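Local coordinates for protein putative transcriptional regulator (Streptomyces coelicolor A3, PDB 2RA5) that probably acts as a GntR-family, DNA-binding transcriptional regulator, with a UTRA domain that binds meso-tartaric acid, at residues A[204-215]-A[228-239]. Numbering follows the deposited sequence.
Sequences EDAGAPLLTMER and GTHTYRPSRYSF. With SRT (S,R meso-tartaric acid), chain B.
With chi1 at 169°, the Arg-215 chain leaves on the side opposite its backbone N, and a bend at chi3 then turns the guanidinium so that one face meets the edge of the His-230 ring: CE1 sits 3.5 Å from NH1, with the two planes 79° apart. NH1 also donates to tartrate O1 (2.9 Å), which lies in the guanidinium plane; Arg-138 and the backbone N of Leu-171 bind the same ligand. NE2 of His-230 is hydrogen-bonded to OD1 of Asn-152, which limits the rotation of the ring, while the methyl CE of selenomethionine Met-213 meets ND1 in the ring plane at 3.6 Å. Arg-215, His-230 and Met-213 line one face of an antiparallel beta hairpin, strands 209-218 and 224-232, inside the six-stranded sheet of the UTRA domain. Paired backbone bonds at Leu-211/Tyr-232, Met-213/His-230 and Arg-215/Gly-228 set the register. Leu-211, on the same face, packs its CD2 3.7 Å from CE2 of Phe-239, which comes in from the start of strand 239-245, and CG of Met-213 reaches the edge of the Tyr-232 ring. Beyond the strands, Arg-233 grips Glu-204 side-on: NE and NH1 both donate to OE2 at 2.9 Å, with carboxylate and guanidinium planes 83° apart, while NH2 is taken by Glu-145.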
loop_
_atom_site.group_PDB
_atom_site.type_symbol
_atom_site.label_atom_id
_atom_site.label_comp_id
_atom_site.label_asym_id
_atom_site.label_seq_id
_atom_site.Cartn_x
_atom_site.Cartn_y
_atom_site.Cartn_z
ATOM N N GLU A 204 -4.912 -16.363 12.796
ATOM C CA GLU A 204 -5.814 -15.249 13.049
ATOM C C GLU A 204 -7.276 -15.692 12.974
ATOM O O GLU A 204 -7.611 -16.669 12.296
ATOM C CB GLU A 204 -5.561 -14.150 12.018
ATOM C CG GLU A 204 -5.849 -12.739 12.504
ATOM C CD GLU A 204 -4.589 -11.907 12.683
ATOM O OE1 GLU A 204 -4.628 -10.712 12.314
ATOM O OE2 GLU A 204 -3.567 -12.442 13.171
ATOM N N ASP A 205 -8.149 -14.966 13.663
ATOM C CA ASP A 205 -9.577 -15.287 13.650
ATOM C C ASP A 205 -10.224 -14.897 12.333
ATOM O O ASP A 205 -9.933 -13.840 11.779
ATOM C CB ASP A 205 -10.310 -14.571 14.783
ATOM C CG ASP A 205 -9.646 -14.779 16.124
ATOM O OD1 ASP A 205 -8.915 -15.779 16.288
ATOM O OD2 ASP A 205 -9.854 -13.936 17.017
ATOM N N ALA A 206 -11.112 -15.751 11.839
ATOM C CA ALA A 206 -11.873 -15.434 10.639
ATOM C C ALA A 206 -12.584 -14.089 10.815
ATOM O O ALA A 206 -13.294 -13.879 11.802
ATOM C CB ALA A 206 -12.870 -16.540 10.337
ATOM N N GLY A 207 -12.371 -13.181 9.865
ATOM C CA GLY A 207 -12.968 -11.854 9.912
ATOM C C GLY A 207 -11.977 -10.765 10.290
ATOM O O GLY A 207 -12.230 -9.575 10.073
ATOM N N ALA A 208 -10.848 -11.173 10.866
ATOM C CA ALA A 208 -9.823 -10.229 11.287
ATOM C C ALA A 208 -9.188 -9.591 10.063
ATOM O O ALA A 208 -8.840 -10.285 9.106
ATOM C CB ALA A 208 -8.769 -10.921 12.148
ATOM N N PRO A 209 -9.041 -8.260 10.089
ATOM C CA PRO A 209 -8.519 -7.473 8.972
ATOM C C PRO A 209 -7.179 -8.013 8.469
ATOM O O PRO A 209 -6.277 -8.280 9.268
ATOM C CB PRO A 209 -8.323 -6.090 9.600
ATOM C CG PRO A 209 -8.188 -6.379 11.066
ATOM C CD PRO A 209 -9.234 -7.415 11.274
ATOM N N LEU A 210 -7.055 -8.177 7.155
ATOM C CA LEU A 210 -5.775 -8.548 6.563
ATOM C C LEU A 210 -5.344 -7.508 5.546
ATOM O O LEU A 210 -6.182 -6.858 4.906
ATOM C CB LEU A 210 -5.853 -9.914 5.885
ATOM C CG LEU A 210 -5.958 -11.206 6.700
ATOM C CD1 LEU A 210 -5.685 -12.384 5.776
ATOM C CD2 LEU A 210 -5.011 -11.243 7.885
ATOM N N LEU A 211 -4.035 -7.355 5.394
ATOM C CA LEU A 211 -3.505 -6.488 4.358
ATOM C C LEU A 211 -3.405 -7.340 3.103
ATOM O O LEU A 211 -2.902 -8.460 3.141
ATOM C CB LEU A 211 -2.136 -5.941 4.770
ATOM C CG LEU A 211 -1.495 -4.760 4.021
ATOM C CD1 LEU A 211 -2.447 -3.574 3.885
ATOM C CD2 LEU A 211 -0.224 -4.340 4.738
ATOM N N THR A 212 -3.919 -6.836 1.996
ATOM C CA THR A 212 -3.835 -7.603 0.769
ATOM C C THR A 212 -3.057 -6.870 -0.307
ATOM O O THR A 212 -3.053 -5.640 -0.377
ATOM C CB THR A 212 -5.222 -7.950 0.202
ATOM O OG1 THR A 212 -5.838 -6.758 -0.297
ATOM C CG2 THR A 212 -6.109 -8.617 1.259
HETATM N N MSE A 213 -2.405 -7.641 -1.159
HETATM C CA MSE A 213 -1.850 -7.058 -2.355
HETATM C C MSE A 213 -1.851 -8.009 -3.568
HETATM O O MSE A 213 -1.704 -9.234 -3.452
HETATM C CB MSE A 213 -0.481 -6.479 -2.044
HETATM C CG MSE A 213 0.681 -7.338 -2.396
HETATM SE SE MSE A 213 1.663 -6.518 -3.850
HETATM C CE MSE A 213 3.336 -7.507 -3.646
ATOM N N GLU A 214 -2.083 -7.429 -4.734
ATOM C CA GLU A 214 -2.052 -8.176 -5.983
ATOM C C GLU A 214 -1.025 -7.531 -6.889
ATOM O O GLU A 214 -0.947 -6.308 -6.973
ATOM C CB GLU A 214 -3.419 -8.174 -6.659
ATOM C CG GLU A 214 -4.417 -9.169 -6.097
ATOM C CD GLU A 214 -5.783 -9.031 -6.752
ATOM O OE1 GLU A 214 -5.843 -8.609 -7.928
ATOM O OE2 GLU A 214 -6.798 -9.328 -6.088
ATOM N N ARG A 215 -0.224 -8.354 -7.553
ATOM C CA ARG A 215 0.829 -7.829 -8.396
ATOM C C ARG A 215 0.961 -8.633 -9.691
ATOM O O ARG A 215 0.881 -9.863 -9.672
ATOM C CB ARG A 215 2.140 -7.846 -7.605
ATOM C CG ARG A 215 3.396 -7.568 -8.399
ATOM C CD ARG A 215 4.623 -7.935 -7.586
ATOM N NE ARG A 215 4.719 -9.370 -7.271
ATOM C CZ ARG A 215 5.478 -9.872 -6.295
ATOM N NH1 ARG A 215 5.517 -11.185 -6.072
ATOM N NH2 ARG A 215 6.201 -9.061 -5.528
ATOM N N GLY A 228 0.893 -12.478 -8.565
ATOM C CA GLY A 228 0.874 -12.818 -7.161
ATOM C C GLY A 228 -0.351 -12.263 -6.480
ATOM O O GLY A 228 -0.835 -11.174 -6.787
ATOM N N THR A 229 -0.862 -13.041 -5.544
ATOM C CA THR A 229 -2.006 -12.626 -4.755
ATOM C C THR A 229 -1.653 -12.942 -3.298
ATOM O O THR A 229 -1.503 -14.103 -2.912
ATOM C CB THR A 229 -3.325 -13.297 -5.276
ATOM O OG1 THR A 229 -4.469 -12.608 -4.766
ATOM C CG2 THR A 229 -3.399 -14.807 -4.953
ATOM N N HIS A 230 -1.474 -11.891 -2.504
ATOM C CA HIS A 230 -0.881 -12.032 -1.181
ATOM C C HIS A 230 -1.733 -11.459 -0.064
ATOM O O HIS A 230 -2.494 -10.518 -0.271
ATOM C CB HIS A 230 0.475 -11.336 -1.153
ATOM C CG HIS A 230 1.374 -11.706 -2.281
ATOM N ND1 HIS A 230 2.053 -10.777 -3.027
ATOM C CD2 HIS A 230 1.713 -12.919 -2.798
ATOM C CE1 HIS A 230 2.780 -11.383 -3.948
ATOM N NE2 HIS A 230 2.587 -12.694 -3.819
ATOM N N THR A 231 -1.571 -12.039 1.126
ATOM C CA THR A 231 -2.178 -11.554 2.370
ATOM C C THR A 231 -1.111 -11.328 3.441
ATOM O O THR A 231 -0.131 -12.079 3.544
ATOM C CB THR A 231 -3.183 -12.558 2.934
ATOM O OG1 THR A 231 -2.667 -13.884 2.749
ATOM C CG2 THR A 231 -4.516 -12.430 2.233
ATOM N N TYR A 232 -1.307 -10.290 4.242
ATOM C CA TYR A 232 -0.359 -9.961 5.300
ATOM C C TYR A 232 -1.082 -9.670 6.601
ATOM O O TYR A 232 -2.079 -8.933 6.605
ATOM C CB TYR A 232 0.441 -8.721 4.924
ATOM C CG TYR A 232 1.061 -8.768 3.558
ATOM C CD1 TYR A 232 0.338 -8.391 2.435
ATOM C CD2 TYR A 232 2.381 -9.178 3.387
ATOM C CE1 TYR A 232 0.911 -8.432 1.175
ATOM C CE2 TYR A 232 2.958 -9.222 2.137
ATOM C CZ TYR A 232 2.224 -8.850 1.029
ATOM O OH TYR A 232 2.809 -8.893 -0.224
ATOM N N ARG A 233 -0.567 -10.232 7.695
ATOM C CA ARG A 233 -1.042 -9.893 9.047
ATOM C C ARG A 233 -0.664 -8.453 9.388
ATOM O O ARG A 233 0.527 -8.156 9.553
ATOM C CB ARG A 233 -0.415 -10.827 10.082
ATOM C CG ARG A 233 -0.621 -12.306 9.804
ATOM C CD ARG A 233 -0.106 -13.134 10.961
ATOM N NE ARG A 233 -0.808 -12.820 12.199
ATOM C CZ ARG A 233 -0.325 -13.060 13.412
ATOM N NH1 ARG A 233 -1.044 -12.742 14.479
ATOM N NH2 ARG A 233 0.870 -13.617 13.557
ATOM N N PRO A 234 -1.665 -7.547 9.460
ATOM C CA PRO A 234 -1.410 -6.105 9.633
ATOM C C PRO A 234 -0.637 -5.751 10.908
ATOM O O PRO A 234 0.034 -4.723 10.943
ATOM C CB PRO A 234 -2.823 -5.483 9.646
ATOM C CG PRO A 234 -3.756 -6.647 9.878
ATOM C CD PRO A 234 -3.091 -7.807 9.197
ATOM N N SER A 235 -0.719 -6.598 11.927
ATOM C CA SER A 235 0.024 -6.393 13.167
ATOM C C SER A 235 1.481 -6.795 12.987
ATOM O O SER A 235 2.305 -6.573 13.870
ATOM C CB SER A 235 -0.584 -7.232 14.297
ATOM O OG SER A 235 -0.299 -8.613 14.101
ATOM N N ARG A 236 1.808 -7.391 11.848
ATOM C CA ARG A 236 3.133 -7.976 11.673
ATOM C C ARG A 236 3.885 -7.386 10.477
ATOM O O ARG A 236 5.091 -7.594 10.301
ATOM C CB ARG A 236 2.992 -9.496 11.542
ATOM C CG ARG A 236 3.178 -10.266 12.842
ATOM C CD ARG A 236 4.590 -10.835 12.879
ATOM N NE ARG A 236 5.143 -10.915 14.228
ATOM C CZ ARG A 236 5.711 -9.893 14.864
ATOM N NH1 ARG A 236 5.791 -8.706 14.276
ATOM N NH2 ARG A 236 6.197 -10.055 16.088
ATOM N N TYR A 237 3.166 -6.638 9.652
ATOM C CA TYR A 237 3.733 -6.154 8.396
ATOM C C TYR A 237 3.058 -4.872 7.915
ATOM O O TYR A 237 1.860 -4.673 8.138
ATOM C CB TYR A 237 3.599 -7.233 7.306
ATOM C CG TYR A 237 4.254 -6.843 6.005
ATOM C CD1 TYR A 237 5.600 -7.107 5.781
ATOM C CD2 TYR A 237 3.532 -6.188 5.000
ATOM C CE1 TYR A 237 6.218 -6.742 4.586
ATOM C CE2 TYR A 237 4.145 -5.813 3.792
ATOM C CZ TYR A 237 5.490 -6.095 3.596
ATOM O OH TYR A 237 6.117 -5.734 2.422
ATOM N N SER A 238 3.828 -4.010 7.251
ATOM C CA SER A 238 3.245 -2.904 6.477
ATOM C C SER A 238 4.135 -2.484 5.304
ATOM O O SER A 238 5.339 -2.763 5.279
ATOM C CB SER A 238 2.894 -1.707 7.374
ATOM O OG SER A 238 4.056 -1.138 7.948
ATOM N N PHE A 239 3.538 -1.835 4.314
ATOM C CA PHE A 239 4.310 -1.415 3.148
ATOM C C PHE A 239 4.964 -0.088 3.446
ATOM O O PHE A 239 4.297 0.909 3.692
ATOM C CB PHE A 239 3.434 -1.335 1.898
ATOM C CG PHE A 239 2.933 -2.672 1.429
ATOM C CD1 PHE A 239 3.733 -3.483 0.638
ATOM C CD2 PHE A 239 1.672 -3.131 1.797
ATOM C CE1 PHE A 239 3.291 -4.726 0.210
ATOM C CE2 PHE A 239 1.221 -4.385 1.369
ATOM C CZ PHE A 239 2.036 -5.181 0.572
HETATM O O1 SRT B . 7.050 -12.954 -4.436
HETATM O O11 SRT B . 6.887 -11.328 -2.929
HETATM C C1 SRT B . 7.525 -12.277 -3.480
HETATM C C2 SRT B . 8.898 -12.639 -2.943
HETATM O O2 SRT B . 9.477 -13.682 -3.736
HETATM C C3 SRT B . 9.822 -11.409 -2.827
HETATM O O3 SRT B . 10.885 -11.611 -1.885
HETATM C C4 SRT B . 10.449 -11.073 -4.144
HETATM O O4 SRT B . 11.585 -11.548 -4.448
HETATM O O41 SRT B . 9.769 -10.314 -4.866
#